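Local coordinates for SPBc2 prophage-derived uncharacterized protein YomS (Bacillus subtilis, PDB 6I5O), which is of unknown function but belongs to the lytic cassette of the SPbeta prophage and forms a small all-beta chain found in an assembly of five copies, at residues T19-A24 against F101-V106; F33-F38 against F97-E102; R39-K44 against W89-A94; T50-K55 against L83-Y88. All coordinates share one frame; numbering follows the deposited sequence.

The four contacts show how one strand can tie a small all-beta chain together. Strand 98-107 serves contacts 1 and 2, whose centres lie about 15 Å apart, and Phe-101 belongs to both. Its ring runs inward to contact 3, where Phe-101 CZ packs on Val-43 CG2 at 3.5 Å. Contacts 2 and 3 are close, with centres about 9 Å apart, and both face the second subunit. Contact 4 is joined to contact 1 through pairing of strands 51-59 and 98-107, centre to centre about 10 Å, and lies about 20 Å from contact 2, across the chain's centre. It shares strand 87-92 with contact 3.

Contact 1. Residues T19-A24 against F101-V106; sequences TFHEAA and FEVVSV
Phe-20 and His-21, neighbours at a corner of the chain, both reach the strand 101-106 but use their rings in quite different ways. Phe-101 turns the edge of its ring to the face of Phe-20 in a T-shaped stack, with the planes at 64°; Phe-101 CD1 stands over the middle of that face, 3.7 Å from Phe-20 CE1. The imidazole of His-21 is held at two places at once. In its own plane NE2 donates to Phe-101 O at 2.7 Å, a short but bent bond (138° at the hydrogen), while Val-103 CG2 sits 3.5 Å from the ring centroid as a CH-pi contact over one face. Val-103 can present this methyl because CG1 is anti to the backbone N (chi1 174°), which puts CG2 beside that nitrogen. Bond and methyl together should restrict both tilt and rotation of the imidazole. Beyond it the packing thins toward partly exposed Ala-24 and Val-106: Val-106 CG2 is 4.1 Å from Ala-24 O, a detail made doubtful by the second conformer of Ala-24. Phe-20 also meets Phe-18, and Phe-101 meets Phe-56 and Phe-91, so the tight end continues into an aromatic core. Phe-20 and His-21 form a classic beta bulge opposite Val-112 of strand 110-117; the chain turns a corner there and packs across the core on strand 98-107, consistent with a sandwich-like, curled antiparallel beta fold.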
# COMPACT_ATOMS: atom_id res chain seq x y z
N THR A 19 -20.59 7.28 -15.02
CA THR A 19 -20.74 6.60 -16.32
C THR A 19 -19.85 7.24 -17.38
O THR A 19 -20.10 8.39 -17.76
CB THR A 19 -22.21 6.58 -16.73
OG1 THR A 19 -22.89 5.78 -15.76
CG2 THR A 19 -22.39 5.97 -18.11
N PHE A 20 -18.90 6.49 -17.91
CA PHE A 20 -18.07 6.94 -19.04
C PHE A 20 -18.83 6.73 -20.35
O PHE A 20 -18.80 7.59 -21.23
CB PHE A 20 -16.72 6.24 -19.04
CG PHE A 20 -15.90 6.49 -17.80
CD1 PHE A 20 -15.12 7.61 -17.69
CD2 PHE A 20 -15.96 5.62 -16.71
CE1 PHE A 20 -14.35 7.83 -16.56
CE2 PHE A 20 -15.16 5.83 -15.59
CZ PHE A 20 -14.40 6.96 -15.51
N HIS A 21 -19.43 5.55 -20.48
CA HIS A 21 -20.26 5.16 -21.66
C HIS A 21 -21.49 4.42 -21.16
O HIS A 21 -21.39 3.41 -20.50
CB HIS A 21 -19.49 4.23 -22.59
CG HIS A 21 -18.32 4.88 -23.23
ND1 HIS A 21 -18.41 5.55 -24.42
CD2 HIS A 21 -17.04 4.97 -22.83
CE1 HIS A 21 -17.20 5.98 -24.73
NE2 HIS A 21 -16.34 5.66 -23.77
N GLU A 22 -22.64 4.98 -21.49
CA GLU A 22 -23.95 4.38 -21.23
C GLU A 22 -24.33 3.79 -22.57
O GLU A 22 -24.73 4.54 -23.43
CB GLU A 22 -25.02 5.43 -21.12
CG GLU A 22 -26.32 4.89 -20.61
CD GLU A 22 -26.75 5.94 -19.62
OE1 GLU A 22 -26.05 6.08 -18.58
OE2 GLU A 22 -27.68 6.72 -19.97
N ALA A 23 -24.01 3.06 -23.25
CA ALA A 23 -24.37 1.87 -24.08
C ALA A 23 -23.85 2.24 -25.45
O ALA A 23 -24.62 2.46 -26.37
CB ALA A 23 -25.86 1.55 -24.06
N ALA A 24 -22.50 2.35 -25.51
CA ALA A 24 -21.78 2.75 -26.73
C ALA A 24 -21.96 1.70 -27.81
O ALA A 24 -21.69 0.54 -27.52
CB ALA A 24 -20.34 2.94 -26.43
N PHE A 101 -12.08 6.80 -20.79
CA PHE A 101 -12.05 5.39 -21.28
C PHE A 101 -12.62 5.39 -22.67
O PHE A 101 -13.87 5.44 -22.78
CB PHE A 101 -12.83 4.51 -20.32
CG PHE A 101 -12.07 4.37 -19.04
CD1 PHE A 101 -12.12 5.35 -18.05
CD2 PHE A 101 -11.13 3.35 -18.90
CE1 PHE A 101 -11.25 5.32 -16.98
CE2 PHE A 101 -10.30 3.30 -17.81
CZ PHE A 101 -10.34 4.29 -16.87
N GLU A 102 -11.78 5.40 -23.67
CA GLU A 102 -12.19 5.58 -25.07
C GLU A 102 -12.64 4.24 -25.65
O GLU A 102 -11.88 3.25 -25.59
CB GLU A 102 -11.03 6.09 -25.90
CG GLU A 102 -11.39 6.28 -27.37
CD GLU A 102 -10.35 6.97 -28.19
OE1 GLU A 102 -9.32 7.41 -27.61
OE2 GLU A 102 -10.65 7.25 -29.36
N VAL A 103 -13.85 4.22 -26.25
CA VAL A 103 -14.27 3.09 -27.10
C VAL A 103 -13.64 3.33 -28.46
O VAL A 103 -14.14 4.22 -29.20
CB VAL A 103 -15.80 2.96 -27.14
CG1 VAL A 103 -16.23 1.89 -28.12
CG2 VAL A 103 -16.37 2.73 -25.76
N VAL A 104 -12.57 2.61 -28.75
CA VAL A 104 -11.86 2.74 -30.04
C VAL A 104 -12.67 2.03 -31.13
O VAL A 104 -12.73 2.50 -32.29
CB VAL A 104 -10.45 2.14 -29.91
CG1 VAL A 104 -9.73 2.07 -31.25
CG2 VAL A 104 -9.65 2.96 -28.94
N SER A 105 -13.28 0.90 -30.78
CA SER A 105 -14.06 0.08 -31.70
C SER A 105 -15.06 -0.72 -30.90
O SER A 105 -14.79 -1.03 -29.72
CB SER A 105 -13.19 -0.80 -32.57
OG SER A 105 -12.52 -1.75 -31.80
N VAL A 106 -16.18 -1.08 -31.51
CA VAL A 106 -17.18 -1.92 -30.84
C VAL A 106 -18.10 -2.48 -31.92
O VAL A 106 -18.45 -1.77 -32.86
CB VAL A 106 -17.99 -1.15 -29.78
CG1 VAL A 106 -18.72 0.08 -30.36
CG2 VAL A 106 -18.96 -2.08 -29.06

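Contact 2. Residues F33-F38 against F97-E102; sequences FVVGHF and FKVMFE
A short antiparallel ladder joins Phe-33 and Val-34 to Lys-98 and Val-99 and runs out into a type II' beta turn from Val-35 to Phe-38. Phe-33 and Val-99 are its hydrogen-bonded pair: Phe-33 N gives to Val-99 O at 2.9 Å, and Val-99 N returns a bond to Phe-33 O at 3.0 Å. Val-34 and Lys-98 form the neighbouring non-hydrogen-bonded pair, and on their face of the sheet Val-34 CG2 lies 3.8 Å from Lys-98 CE, the methyl meeting the extended lysine chain at a slant. That chain carries NZ on to a salt bridge with Glu-32. The other face looks into the core, where Phe-33 CB touches Val-99 CG2 at 3.9 Å. Phe-33 has its ring anti to the backbone N (chi1 -179°), which swings it off the ladder toward Phe-18. At the turn, Val-35 N donates to Phe-97 O at 2.9 Å, and a water bridges the same oxygen to Gly-36 N. Lys-15 of the second subunit donates to Gly-36 O and Phe-38 O. Two donors therefore meet Phe-97 O, and the bonding pattern of the ladder is carried past the last strand pair, by backbone and then water, to a turn whose carbonyls bind a neighbouring chain.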
# COMPACT_ATOMS: atom_id res chain seq x y z
N PHE A 33 -14.04 12.01 -16.48
CA PHE A 33 -14.25 12.14 -15.02
C PHE A 33 -13.20 13.09 -14.48
O PHE A 33 -12.01 12.82 -14.67
CB PHE A 33 -14.18 10.80 -14.33
CG PHE A 33 -14.41 10.91 -12.86
CD1 PHE A 33 -15.67 11.17 -12.38
CD2 PHE A 33 -13.37 10.74 -11.93
CE1 PHE A 33 -15.90 11.30 -11.01
CE2 PHE A 33 -13.64 10.85 -10.57
CZ PHE A 33 -14.90 11.18 -10.13
N VAL A 34 -13.66 14.12 -13.82
CA VAL A 34 -12.81 15.05 -13.05
C VAL A 34 -12.49 14.39 -11.72
O VAL A 34 -13.40 14.16 -10.90
CB VAL A 34 -13.46 16.40 -12.88
CG1 VAL A 34 -12.66 17.34 -11.98
CG2 VAL A 34 -13.71 17.03 -14.24
N VAL A 35 -11.21 14.08 -11.49
CA VAL A 35 -10.81 13.28 -10.31
C VAL A 35 -11.18 13.98 -9.02
O VAL A 35 -11.58 13.29 -8.07
CB VAL A 35 -9.32 12.98 -10.45
CG1 VAL A 35 -8.82 12.35 -9.14
CG2 VAL A 35 -9.05 12.04 -11.63
N GLY A 36 -11.01 15.30 -8.92
CA GLY A 36 -11.39 16.00 -7.70
C GLY A 36 -10.62 15.48 -6.49
O GLY A 36 -9.37 15.52 -6.57
N HIS A 37 -11.33 15.07 -5.45
CA HIS A 37 -10.67 14.61 -4.23
C HIS A 37 -10.45 13.12 -4.21
O HIS A 37 -10.01 12.61 -3.15
CB HIS A 37 -11.38 15.14 -3.00
CG HIS A 37 -12.76 14.64 -2.79
ND1 HIS A 37 -13.75 15.49 -2.37
CD2 HIS A 37 -13.28 13.39 -2.87
CE1 HIS A 37 -14.85 14.79 -2.16
NE2 HIS A 37 -14.59 13.49 -2.50
N PHE A 38 -10.72 12.36 -5.25
CA PHE A 38 -10.66 10.90 -5.20
C PHE A 38 -9.23 10.41 -5.41
O PHE A 38 -8.33 11.11 -5.89
CB PHE A 38 -11.65 10.31 -6.21
CG PHE A 38 -13.07 10.56 -5.80
CD1 PHE A 38 -13.65 9.85 -4.76
CD2 PHE A 38 -13.85 11.53 -6.41
CE1 PHE A 38 -14.93 10.15 -4.33
CE2 PHE A 38 -15.13 11.84 -5.96
CZ PHE A 38 -15.70 11.09 -4.97
N PHE A 97 -5.72 14.94 -13.30
CA PHE A 97 -6.84 15.87 -13.43
C PHE A 97 -8.12 15.14 -13.88
O PHE A 97 -9.16 15.23 -13.23
CB PHE A 97 -6.48 16.95 -14.42
CG PHE A 97 -7.64 17.85 -14.76
CD1 PHE A 97 -8.27 18.58 -13.77
CD2 PHE A 97 -8.04 18.00 -16.09
CE1 PHE A 97 -9.35 19.40 -14.12
CE2 PHE A 97 -9.03 18.91 -16.43
CZ PHE A 97 -9.72 19.54 -15.43
N LYS A 98 -8.02 14.38 -14.97
CA LYS A 98 -9.18 13.69 -15.57
C LYS A 98 -8.78 12.30 -15.98
O LYS A 98 -7.61 12.04 -16.26
CB LYS A 98 -9.68 14.40 -16.81
CG LYS A 98 -10.63 15.55 -16.56
CD LYS A 98 -10.99 16.24 -17.86
CE LYS A 98 -12.25 17.06 -17.75
NZ LYS A 98 -12.57 17.68 -19.06
N VAL A 99 -9.79 11.43 -16.06
CA VAL A 99 -9.60 10.12 -16.71
C VAL A 99 -10.69 9.94 -17.77
O VAL A 99 -11.80 10.51 -17.63
CB VAL A 99 -9.56 8.97 -15.68
CG1 VAL A 99 -8.33 9.05 -14.80
CG2 VAL A 99 -10.79 8.92 -14.84
N MET A 100 -10.37 9.13 -18.75
CA MET A 100 -11.20 8.89 -19.94
C MET A 100 -11.00 7.45 -20.37
O MET A 100 -9.89 6.94 -20.31
CB MET A 100 -10.78 9.86 -21.05
CG MET A 100 -11.39 9.46 -22.38
SD MET A 100 -10.62 10.26 -23.81
CE MET A 100 -11.20 11.88 -23.45
N PHE A 101 -12.08 6.80 -20.79
CA PHE A 101 -12.05 5.39 -21.28
C PHE A 101 -12.62 5.39 -22.67
O PHE A 101 -13.87 5.44 -22.78
CB PHE A 101 -12.83 4.51 -20.32
CG PHE A 101 -12.07 4.37 -19.04
CD1 PHE A 101 -12.12 5.35 -18.05
CD2 PHE A 101 -11.13 3.35 -18.90
CE1 PHE A 101 -11.25 5.32 -16.98
CE2 PHE A 101 -10.30 3.30 -17.81
CZ PHE A 101 -10.34 4.29 -16.87
N GLU A 102 -11.78 5.40 -23.67
CA GLU A 102 -12.19 5.58 -25.07
C GLU A 102 -12.64 4.24 -25.65
O GLU A 102 -11.88 3.25 -25.59
CB GLU A 102 -11.03 6.09 -25.90
CG GLU A 102 -11.39 6.28 -27.37
CD GLU A 102 -10.35 6.97 -28.19
OE1 GLU A 102 -9.32 7.41 -27.61
OE2 GLU A 102 -10.65 7.25 -29.36
O HOH W 1 -9.38 16.77 -10.78

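Contact 3. Residues R39-K44 against W89-A94; sequences RELTVK and WDFDIA
Phe-91 turns an edge of its ring to the backbone of its partner Leu-41, whose O lies near the ring plane, 3.9 Å from Phe-91 CD1. Val-43 CG2 comes at the same ring on a slant, 3.9 Å from Phe-91 CE1, and on the core side Phe-101 and Phe-56 each make an edge-to-face pair with it. Leu-41 runs alongside Phe-91, pointing the same way, and Leu-41 CB rests on Ile-93 CD1 at 4.0 Å. The indole of Trp-89 leads off to Phe-56 and donates a hydrogen bond from NE1 to Glu-87 OE1.

Strands 40-44 and 89-92 run antiparallel, their directions 158° apart. Leu-41 with Phe-91 and Val-43 with Trp-89 are the hydrogen-bonded pairs; the bond from Phe-91 N to Leu-41 O measures 2.8 Å. Past the ladder Ile-93 N still reaches Arg-39 O at 2.9 Å, from well above the carbonyl plane. The opposite face of the sheet is polar. There Thr-42 and Asp-90, a non-hydrogen-bonded pair, lie side by side, and Thr-42 OG1 donates to Asp-90 OD1 at 2.6 Å, meeting it from above the carboxylate plane. The hydroxyl can do this because it is turned beside its own backbone N (chi1 -61°), with CG2 anti to that nitrogen.

Asp-90 OD2 forms a salt bridge with Lys-73. Both carboxylate oxygens thus have a donor, which probably favours the ionised acid, and the ladder divides an aromatic, aliphatic core from a charged face packed against the third subunit.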
# COMPACT_ATOMS: atom_id res chain seq x y z
N ARG A 39 -9.01 9.17 -4.96
CA ARG A 39 -7.68 8.53 -5.04
C ARG A 39 -7.65 7.33 -5.97
O ARG A 39 -6.61 7.07 -6.57
CB ARG A 39 -7.20 8.04 -3.67
CG ARG A 39 -7.03 9.10 -2.58
CD ARG A 39 -6.74 8.36 -1.25
NE ARG A 39 -6.64 9.17 -0.06
CZ ARG A 39 -5.51 9.70 0.36
NH1 ARG A 39 -4.45 9.65 -0.40
NH2 ARG A 39 -5.42 10.34 1.52
N GLU A 40 -8.72 6.55 -6.01
CA GLU A 40 -8.74 5.26 -6.72
C GLU A 40 -10.00 5.19 -7.59
O GLU A 40 -11.02 5.74 -7.23
CB GLU A 40 -8.74 4.08 -5.72
CG GLU A 40 -7.56 4.06 -4.76
CD GLU A 40 -7.67 2.98 -3.68
OE1 GLU A 40 -8.78 2.82 -2.97
OE2 GLU A 40 -6.58 2.39 -3.48
N LEU A 41 -9.88 4.43 -8.67
CA LEU A 41 -11.01 4.14 -9.58
C LEU A 41 -11.02 2.67 -9.92
O LEU A 41 -9.98 2.11 -10.22
CB LEU A 41 -10.79 4.93 -10.86
CG LEU A 41 -11.65 4.62 -12.07
CD1 LEU A 41 -13.09 4.94 -11.88
CD2 LEU A 41 -11.14 5.37 -13.28
N THR A 42 -12.22 2.12 -9.93
CA THR A 42 -12.43 0.78 -10.50
C THR A 42 -13.45 0.92 -11.62
O THR A 42 -14.58 1.36 -11.36
CB THR A 42 -12.93 -0.20 -9.44
OG1 THR A 42 -11.95 -0.31 -8.40
CG2 THR A 42 -13.16 -1.59 -10.02
N VAL A 43 -13.07 0.54 -12.82
CA VAL A 43 -13.94 0.60 -14.02
C VAL A 43 -14.47 -0.79 -14.32
O VAL A 43 -13.69 -1.75 -14.32
CB VAL A 43 -13.13 1.10 -15.23
CG1 VAL A 43 -13.96 1.11 -16.48
CG2 VAL A 43 -12.64 2.50 -14.97
N LYS A 44 -15.77 -0.88 -14.60
CA LYS A 44 -16.40 -2.12 -15.07
C LYS A 44 -16.72 -1.94 -16.55
O LYS A 44 -17.43 -0.96 -16.95
CB LYS A 44 -17.67 -2.41 -14.29
CG LYS A 44 -18.45 -3.60 -14.80
CD LYS A 44 -17.73 -4.92 -14.63
CE LYS A 44 -18.34 -6.09 -15.40
NZ LYS A 44 -19.70 -6.39 -14.95
N TRP A 89 -11.18 -3.05 -13.87
CA TRP A 89 -9.80 -2.54 -13.91
C TRP A 89 -9.65 -1.48 -12.83
O TRP A 89 -10.46 -0.54 -12.74
CB TRP A 89 -9.50 -1.93 -15.27
CG TRP A 89 -9.37 -2.93 -16.35
CD1 TRP A 89 -10.38 -3.44 -17.12
CD2 TRP A 89 -8.17 -3.55 -16.81
NE1 TRP A 89 -9.87 -4.37 -17.99
CE2 TRP A 89 -8.52 -4.45 -17.82
CE3 TRP A 89 -6.81 -3.44 -16.44
CZ2 TRP A 89 -7.58 -5.20 -18.51
CZ3 TRP A 89 -5.88 -4.21 -17.10
CH2 TRP A 89 -6.27 -5.04 -18.15
N ASP A 90 -8.58 -1.60 -12.05
CA ASP A 90 -8.26 -0.70 -10.92
C ASP A 90 -7.16 0.28 -11.30
O ASP A 90 -6.15 -0.13 -11.90
CB ASP A 90 -7.78 -1.49 -9.73
CG ASP A 90 -8.83 -2.20 -8.95
OD1 ASP A 90 -10.04 -1.90 -9.15
OD2 ASP A 90 -8.40 -3.14 -8.22
N PHE A 91 -7.36 1.53 -10.91
CA PHE A 91 -6.41 2.61 -11.24
C PHE A 91 -6.15 3.47 -10.03
O PHE A 91 -7.05 3.75 -9.25
CB PHE A 91 -6.96 3.52 -12.34
CG PHE A 91 -7.31 2.82 -13.61
CD1 PHE A 91 -8.54 2.22 -13.79
CD2 PHE A 91 -6.35 2.69 -14.61
CE1 PHE A 91 -8.83 1.56 -14.96
CE2 PHE A 91 -6.64 2.03 -15.79
CZ PHE A 91 -7.87 1.45 -15.94
N ASP A 92 -4.90 3.90 -9.91
CA ASP A 92 -4.50 4.94 -8.94
C ASP A 92 -4.55 6.27 -9.67
O ASP A 92 -3.78 6.48 -10.62
CB ASP A 92 -3.12 4.66 -8.37
CG ASP A 92 -2.59 5.76 -7.47
OD1 ASP A 92 -3.27 6.79 -7.15
OD2 ASP A 92 -1.41 5.59 -7.03
N ILE A 93 -5.50 7.10 -9.27
CA ILE A 93 -5.82 8.34 -10.03
C ILE A 93 -5.58 9.60 -9.22
O ILE A 93 -5.89 10.69 -9.71
CB ILE A 93 -7.28 8.29 -10.52
CG1 ILE A 93 -8.29 8.32 -9.35
CG2 ILE A 93 -7.52 7.13 -11.47
CD1 ILE A 93 -9.70 8.59 -9.74
N ALA A 94 -5.02 9.51 -8.03
CA ALA A 94 -5.02 10.63 -7.10
C ALA A 94 -4.36 11.87 -7.66
O ALA A 94 -4.77 12.98 -7.30
CB ALA A 94 -4.37 10.27 -5.79

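Contact 4. Residues T50-K55 against L83-Y88; sequences TSREIK and LNTNEY
Arg-52 and Leu-83 bury the most surface here, and Thr-85 adds a smaller share; the arginine curls back so that its guanidinium lies against the bend 83-85. Its CG stands between the backbone N and the carbonyl carbon (chi1 79°), and two further bends, at chi2 and chi3, bring the guanidinium back to the loop. Arg-52 NH2 then donates to Leu-83 O at 2.8 Å in a fairly straight bond, 160° at the hydrogen, with the oxygen in the guanidinium plane. Thr-85 lies over one flat face of the group, toward its rim, crossing at about a right angle and setting Thr-85 CG2 3.6 Å from Arg-52 NH1. Arg-52 NE is taken by Ser-49 OG, so the group is fixed along its edge as well as over a face.

Leu-83 O has a second donor in a water that also accepts from Arg-52 N, at 2.8 Å, linking side-chain and main-chain grips on one carbonyl. In return Leu-83 CA makes a CA-H...O contact with Arg-52 O at 3.3 Å. Asn-84 O, 3.6 Å from Arg-52 CD, is buried without a polar partner in the model. The isobutyl group of Leu-83 lies along Glu-53, though that residue has two conformers and the detail is uncertain.

Strand 51-59 pairs with strand 81-82 just before this bend, and Asn-86 and Glu-87 form a G1 beta bulge against strand 40-46 just after it. The contact is thus an arginine of strand 51-59 folded over the loop that leads from strand 81-82 to strand 87-92, within an antiparallel beta fold.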
# COMPACT_ATOMS: atom_id res chain seq x y z
N THR A 50 -20.14 -8.09 -29.06
CA THR A 50 -19.39 -9.31 -29.49
C THR A 50 -17.91 -9.00 -29.67
O THR A 50 -17.11 -9.92 -29.59
CB THR A 50 -20.00 -9.95 -30.71
OG1 THR A 50 -19.86 -9.09 -31.81
CG2 THR A 50 -21.48 -10.20 -30.51
N SER A 51 -17.55 -7.74 -29.90
CA SER A 51 -16.12 -7.33 -29.92
C SER A 51 -16.02 -5.87 -29.52
O SER A 51 -16.97 -5.16 -29.68
CB SER A 51 -15.40 -7.64 -31.20
OG SER A 51 -15.98 -6.94 -32.24
N ARG A 52 -14.89 -5.48 -28.96
CA ARG A 52 -14.68 -4.07 -28.56
C ARG A 52 -13.21 -3.86 -28.26
O ARG A 52 -12.49 -4.84 -27.98
CB ARG A 52 -15.56 -3.67 -27.37
CG ARG A 52 -15.07 -4.12 -25.98
CD ARG A 52 -14.86 -5.63 -25.88
NE ARG A 52 -16.07 -6.42 -26.08
CZ ARG A 52 -16.08 -7.72 -26.19
NH1 ARG A 52 -17.24 -8.35 -26.35
NH2 ARG A 52 -14.95 -8.42 -26.21
N GLU A 53 -12.82 -2.61 -28.26
CA GLU A 53 -11.46 -2.23 -27.80
C GLU A 53 -11.64 -0.95 -27.01
O GLU A 53 -12.16 0.04 -27.52
CB GLU A 53 -10.53 -2.01 -28.99
CG GLU A 53 -9.16 -1.57 -28.62
CD GLU A 53 -8.27 -1.33 -29.84
OE1 GLU A 53 -8.68 -1.62 -31.00
OE2 GLU A 53 -7.17 -0.74 -29.67
N ILE A 54 -11.18 -0.99 -25.75
CA ILE A 54 -11.26 0.16 -24.81
C ILE A 54 -9.82 0.56 -24.52
O ILE A 54 -9.04 -0.31 -24.13
CB ILE A 54 -11.99 -0.23 -23.51
CG1 ILE A 54 -13.31 -0.96 -23.76
CG2 ILE A 54 -12.14 0.98 -22.63
CD1 ILE A 54 -14.34 -0.15 -24.53
N LYS A 55 -9.50 1.85 -24.70
CA LYS A 55 -8.17 2.36 -24.28
C LYS A 55 -8.35 3.28 -23.10
O LYS A 55 -9.29 4.06 -23.00
CB LYS A 55 -7.51 3.12 -25.42
CG LYS A 55 -6.95 2.18 -26.48
CD LYS A 55 -6.16 2.93 -27.51
CE LYS A 55 -5.01 2.13 -28.09
NZ LYS A 55 -5.39 1.73 -29.45
N LEU A 83 -9.41 -5.76 -24.89
CA LEU A 83 -10.29 -6.28 -25.96
C LEU A 83 -11.43 -7.08 -25.37
O LEU A 83 -12.21 -7.65 -26.16
CB LEU A 83 -9.46 -7.18 -26.89
CG LEU A 83 -8.33 -6.46 -27.61
CD1 LEU A 83 -7.52 -7.40 -28.45
CD2 LEU A 83 -8.87 -5.32 -28.44
N ASN A 84 -11.53 -7.17 -24.05
CA ASN A 84 -12.50 -8.07 -23.40
C ASN A 84 -13.65 -7.27 -22.79
O ASN A 84 -13.51 -6.08 -22.52
CB ASN A 84 -11.83 -8.92 -22.33
CG ASN A 84 -10.82 -9.86 -22.93
OD1 ASN A 84 -9.75 -10.00 -22.35
ND2 ASN A 84 -11.11 -10.51 -24.02
N THR A 85 -14.74 -7.96 -22.52
CA THR A 85 -15.87 -7.42 -21.75
C THR A 85 -15.90 -8.18 -20.42
O THR A 85 -15.17 -9.19 -20.26
CB THR A 85 -17.17 -7.53 -22.56
OG1 THR A 85 -18.20 -6.78 -21.87
CG2 THR A 85 -17.55 -8.98 -22.81
N ASN A 86 -16.78 -7.75 -19.54
CA ASN A 86 -16.96 -8.36 -18.20
C ASN A 86 -15.63 -8.33 -17.43
O ASN A 86 -15.12 -9.42 -17.03
CB ASN A 86 -17.57 -9.75 -18.28
CG ASN A 86 -17.96 -10.23 -16.89
OD1 ASN A 86 -18.16 -9.39 -16.02
ND2 ASN A 86 -18.08 -11.53 -16.72
N GLU A 87 -15.08 -7.14 -17.29
CA GLU A 87 -13.82 -6.98 -16.55
C GLU A 87 -13.90 -5.75 -15.67
O GLU A 87 -14.52 -4.73 -16.05
CB GLU A 87 -12.62 -6.72 -17.47
CG GLU A 87 -12.22 -7.89 -18.29
CD GLU A 87 -11.00 -7.64 -19.16
OE1 GLU A 87 -10.81 -6.50 -19.61
OE2 GLU A 87 -10.33 -8.65 -19.43
N TYR A 88 -13.22 -5.86 -14.52
CA TYR A 88 -12.94 -4.71 -13.65
C TYR A 88 -11.46 -4.35 -13.79
O TYR A 88 -10.58 -5.25 -13.72
CB TYR A 88 -13.21 -5.05 -12.19
CG TYR A 88 -14.69 -5.16 -11.87
CD1 TYR A 88 -15.46 -4.08 -11.50
CD2 TYR A 88 -15.25 -6.41 -11.82
CE1 TYR A 88 -16.80 -4.21 -11.15
CE2 TYR A 88 -16.59 -6.56 -11.48
CZ TYR A 88 -17.36 -5.48 -11.15
OH TYR A 88 -18.67 -5.67 -10.78
O HOH W 2 -13.00 -7.53 -28.89